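Local coordinates for Mll7089 protein (Mesorhizobium loti, PDB 2OZ8) that is of unproven function but, as a mandelate racemase-like member of the enolase superfamily, probably binds magnesium and may act as a hydro-lyase, at residues Y318-D324 and A372-L378. Residues are numbered along the deposited sequence; the frame is centred on the assembly and turned at random.
Sequences YSFQNFD and APENPRL
In the enolase-type barrel of this protein, the loop that leaves strand 313-318 is met by the C-terminal tail, and Arg-377 and Asn-375 of the tail reach Tyr-318, Phe-320, Asn-322 and Asp-324. The pairing illustrates how two segments without regular structure can be joined through side chains. The guanidinium of Arg-377 lies nearly parallel to the Tyr-318 ring, their planes 16° apart, with NH1 over one ring face toward the rim and the Tyr-318 OH beneath the guanidinium centre, 3.0 Å from Arg-377 CZ. Bends at chi2 and chi3 fold the arginine chain back over the phenol, where NH2 also makes a salt bridge with Asp-324, its N-H pointing to the syn lone pair of OD2 at 3.2 Å. With an alanine here, the Asp-324 carboxylate is likely to lose its cationic mate and that face of the Tyr-318 ring its guanidinium cover. Next door, Asn-375 begins both a type I turn and an Asx turn, its OD1 accepting from Arg-377 N at 3.1 Å. The same amide donates from ND2 to Phe-320 O (2.8 Å) and to Asp-18 OD2 near the end of strand 5-17. Asn-322 likewise binds two carbonyls, Ala-16 O and Pro-373 O, the latter lying 3.2 Å from ND2 in a nearly straight hydrogen bond (N-H...O 169°). A water bridges the backbone N of Asp-324 and Asn-375 OD1, 3.1 Å from each.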
ATOM      1  N   TYR A 318      14.313 -27.778  24.864  1.00 36.15           N
ATOM      2  CA  TYR A 318      14.663 -29.166  25.256  1.00 36.34           C
ATOM      3  C   TYR A 318      13.428 -29.947  25.756  1.00 35.95           C
ATOM      4  O   TYR A 318      12.688 -29.451  26.596  1.00 36.35           O
ATOM      5  CB  TYR A 318      15.808 -29.209  26.290  1.00 37.00           C
ATOM      6  CG  TYR A 318      16.177 -30.636  26.623  1.00 38.14           C
ATOM      7  CD1 TYR A 318      16.883 -31.430  25.712  1.00 37.80           C
ATOM      8  CD2 TYR A 318      15.734 -31.220  27.811  1.00 40.30           C
ATOM      9  CE1 TYR A 318      17.146 -32.771  25.981  1.00 37.98           C
ATOM     10  CE2 TYR A 318      15.986 -32.572  28.104  1.00 39.86           C
ATOM     11  CZ  TYR A 318      16.700 -33.318  27.195  1.00 39.62           C
ATOM     12  OH  TYR A 318      16.931 -34.607  27.500  1.00 38.80           O
ATOM     13  N   SER A 319      13.235 -31.166  25.263  1.00 35.30           N
ATOM     14  CA  SER A 319      11.958 -31.869  25.421  1.00 35.47           C
ATOM     15  C   SER A 319      12.041 -33.229  26.132  1.00 35.27           C
ATOM     16  O   SER A 319      11.099 -33.996  26.130  1.00 33.45           O
ATOM     17  CB  SER A 319      11.280 -32.022  24.074  1.00 35.07           C
ATOM     18  OG  SER A 319      10.829 -30.759  23.590  1.00 36.60           O
ATOM     19  N   PHE A 320      13.195 -33.510  26.736  1.00 35.78           N
ATOM     20  CA  PHE A 320      13.368 -34.719  27.521  1.00 35.90           C
ATOM     21  C   PHE A 320      13.082 -35.996  26.740  1.00 35.62           C
ATOM     22  O   PHE A 320      12.647 -36.965  27.325  1.00 35.12           O
ATOM     23  CB  PHE A 320      12.529 -34.649  28.828  1.00 34.91           C
ATOM     24  CG  PHE A 320      12.854 -33.455  29.654  1.00 34.24           C
ATOM     25  CD1 PHE A 320      13.839 -33.519  30.609  1.00 31.01           C
ATOM     26  CD2 PHE A 320      12.184 -32.227  29.446  1.00 34.49           C
ATOM     27  CE1 PHE A 320      14.164 -32.427  31.352  1.00 30.67           C
ATOM     28  CE2 PHE A 320      12.519 -31.102  30.200  1.00 32.91           C
ATOM     29  CZ  PHE A 320      13.520 -31.203  31.133  1.00 32.79           C
ATOM     30  N   GLN A 321      13.355 -36.016  25.442  1.00 36.46           N
ATOM     31  CA  GLN A 321      13.131 -37.253  24.657  1.00 37.61           C
ATOM     32  C   GLN A 321      14.153 -38.399  25.006  1.00 38.35           C
ATOM     33  O   GLN A 321      15.268 -38.128  25.483  1.00 38.58           O
ATOM     34  CB  GLN A 321      13.079 -36.923  23.169  1.00 37.33           C
ATOM     35  CG  GLN A 321      11.825 -36.123  22.789  1.00 37.48           C
ATOM     36  CD  GLN A 321      11.923 -35.473  21.436  1.00 39.73           C
ATOM     37  OE1 GLN A 321      11.101 -35.741  20.557  1.00 38.80           O
ATOM     38  NE2 GLN A 321      12.939 -34.601  21.251  1.00 39.12           N
ATOM     39  N   ASN A 322      13.750 -39.662  24.851  1.00 38.34           N
ATOM     40  CA  ASN A 322      14.648 -40.782  25.198  1.00 38.41           C
ATOM     41  C   ASN A 322      15.549 -41.083  24.007  1.00 38.18           C
ATOM     42  O   ASN A 322      15.318 -42.049  23.299  1.00 38.98           O
ATOM     43  CB  ASN A 322      13.890 -42.036  25.630  1.00 37.09           C
ATOM     44  CG  ASN A 322      13.011 -42.610  24.513  1.00 40.16           C
ATOM     45  OD1 ASN A 322      12.487 -41.853  23.687  1.00 41.24           O
ATOM     46  ND2 ASN A 322      12.837 -43.954  24.485  1.00 38.45           N
ATOM     47  N   PHE A 323      16.578 -40.258  23.820  1.00 38.15           N
ATOM     48  CA  PHE A 323      17.456 -40.279  22.627  1.00 38.26           C
ATOM     49  C   PHE A 323      18.929 -40.499  22.990  1.00 38.85           C
ATOM     50  O   PHE A 323      19.716 -40.818  22.150  1.00 39.31           O
ATOM     51  CB  PHE A 323      17.371 -38.935  21.837  1.00 36.64           C
ATOM     52  CG  PHE A 323      16.055 -38.688  21.124  1.00 34.44           C
ATOM     53  CD1 PHE A 323      15.087 -39.677  21.012  1.00 35.80           C
ATOM     54  CD2 PHE A 323      15.799 -37.454  20.535  1.00 33.14           C
ATOM     55  CE1 PHE A 323      13.846 -39.430  20.326  1.00 34.71           C
ATOM     56  CE2 PHE A 323      14.603 -37.198  19.861  1.00 34.70           C
ATOM     57  CZ  PHE A 323      13.628 -38.197  19.739  1.00 34.22           C
ATOM     58  N   ASP A 324      19.304 -40.302  24.235  1.00 40.15           N
ATOM     59  CA  ASP A 324      20.710 -40.162  24.578  1.00 42.02           C
ATOM     60  C   ASP A 324      21.515 -41.447  24.342  1.00 43.47           C
ATOM     61  O   ASP A 324      22.725 -41.398  24.084  1.00 44.66           O
ATOM     62  CB  ASP A 324      20.853 -39.695  26.041  1.00 41.84           C
ATOM     63  CG  ASP A 324      20.399 -38.243  26.263  1.00 44.60           C
ATOM     64  OD1 ASP A 324      19.776 -37.593  25.368  1.00 47.11           O
ATOM     65  OD2 ASP A 324      20.679 -37.732  27.358  1.00 47.52           O
ATOM     66  N   ALA A 372      10.739 -49.422  25.469  1.00 45.01           N
ATOM     67  CA  ALA A 372      11.383 -48.138  25.119  1.00 43.93           C
ATOM     68  C   ALA A 372      12.793 -48.174  25.619  1.00 43.74           C
ATOM     69  O   ALA A 372      13.021 -48.743  26.650  1.00 44.50           O
ATOM     70  CB  ALA A 372      10.658 -47.016  25.778  1.00 42.76           C
ATOM     71  N   PRO A 373      13.771 -47.608  24.879  1.00 44.30           N
ATOM     72  CA  PRO A 373      15.050 -47.332  25.574  1.00 44.24           C
ATOM     73  C   PRO A 373      14.808 -46.541  26.853  1.00 46.08           C
ATOM     74  O   PRO A 373      13.909 -45.688  26.900  1.00 46.03           O
ATOM     75  CB  PRO A 373      15.820 -46.486  24.580  1.00 43.18           C
ATOM     76  CG  PRO A 373      15.214 -46.749  23.284  1.00 42.92           C
ATOM     77  CD  PRO A 373      13.822 -47.256  23.446  1.00 42.89           C
ATOM     78  N   GLU A 374      15.583 -46.820  27.893  1.00 48.32           N
ATOM     79  CA  GLU A 374      15.404 -46.124  29.184  1.00 51.30           C
ATOM     80  C   GLU A 374      15.732 -44.626  29.010  1.00 49.55           C
ATOM     81  O   GLU A 374      16.504 -44.262  28.135  1.00 49.64           O
ATOM     82  CB  GLU A 374      16.224 -46.802  30.320  1.00 50.84           C
ATOM     83  CG  GLU A 374      15.579 -48.142  30.796  1.00 56.94           C
ATOM     84  CD  GLU A 374      16.417 -48.987  31.832  1.00 57.19           C
ATOM     85  OE1 GLU A 374      15.984 -50.146  32.133  1.00 63.38           O
ATOM     86  OE2 GLU A 374      17.465 -48.502  32.353  1.00 62.33           O
ATOM     87  N   ASN A 375      15.109 -43.775  29.816  1.00 49.27           N
ATOM     88  CA  ASN A 375      15.279 -42.333  29.714  1.00 48.81           C
ATOM     89  C   ASN A 375      15.757 -41.701  31.019  1.00 49.10           C
ATOM     90  O   ASN A 375      14.951 -41.239  31.840  1.00 49.17           O
ATOM     91  CB  ASN A 375      14.017 -41.627  29.201  1.00 47.59           C
ATOM     92  CG  ASN A 375      14.293 -40.154  28.805  1.00 49.18           C
ATOM     93  OD1 ASN A 375      15.429 -39.668  28.913  1.00 47.49           O
ATOM     94  ND2 ASN A 375      13.250 -39.443  28.366  1.00 48.04           N
ATOM     95  N   PRO A 376      17.078 -41.649  31.191  1.00 48.76           N
ATOM     96  CA  PRO A 376      17.692 -41.074  32.365  1.00 49.09           C
ATOM     97  C   PRO A 376      17.461 -39.556  32.529  1.00 49.44           C
ATOM     98  O   PRO A 376      17.841 -38.984  33.561  1.00 49.77           O
ATOM     99  CB  PRO A 376      19.191 -41.386  32.183  1.00 49.69           C
ATOM    100  CG  PRO A 376      19.390 -41.741  30.730  1.00 49.00           C
ATOM    101  CD  PRO A 376      18.046 -42.164  30.199  1.00 49.36           C
ATOM    102  N   ARG A 377      16.846 -38.916  31.536  1.00 49.37           N
ATOM    103  CA  ARG A 377      16.677 -37.445  31.528  1.00 49.19           C
ATOM    104  C   ARG A 377      15.364 -37.107  32.228  1.00 49.53           C
ATOM    105  O   ARG A 377      15.078 -35.947  32.533  1.00 48.85           O
ATOM    106  CB  ARG A 377      16.703 -36.865  30.079  1.00 48.02           C
ATOM    107  CG  ARG A 377      18.055 -37.026  29.330  1.00 47.01           C
ATOM    108  CD  ARG A 377      19.288 -36.335  29.996  1.00 40.55           C
ATOM    109  NE  ARG A 377      19.230 -34.876  29.989  1.00 39.51           N
ATOM    110  CZ  ARG A 377      19.551 -34.096  28.946  1.00 40.94           C
ATOM    111  NH1 ARG A 377      19.464 -32.780  29.063  1.00 41.65           N
ATOM    112  NH2 ARG A 377      19.955 -34.603  27.784  1.00 36.73           N
ATOM    113  N   LEU A 378      14.576 -38.155  32.436  1.00 50.39           N
ATOM    114  CA  LEU A 378      13.353 -38.126  33.207  1.00 52.14           C
ATOM    115  C   LEU A 378      13.434 -39.053  34.462  1.00 53.82           C
ATOM    116  O   LEU A 378      14.310 -39.929  34.548  1.00 54.68           O
ATOM    117  CB  LEU A 378      12.194 -38.513  32.298  1.00 51.77           C
ATOM    118  CG  LEU A 378      11.531 -37.397  31.473  1.00 51.07           C
ATOM    119  CD1 LEU A 378      10.293 -37.922  30.759  1.00 51.05           C
ATOM    120  CD2 LEU A 378      11.096 -36.232  32.353  1.00 50.89           C
TER
HETATM  121  O   HOH W   1      20.639 -34.682  24.668  1.00 42.95           O
HETATM  122  O   HOH W   2      17.860 -39.955  26.975  1.00 44.93           O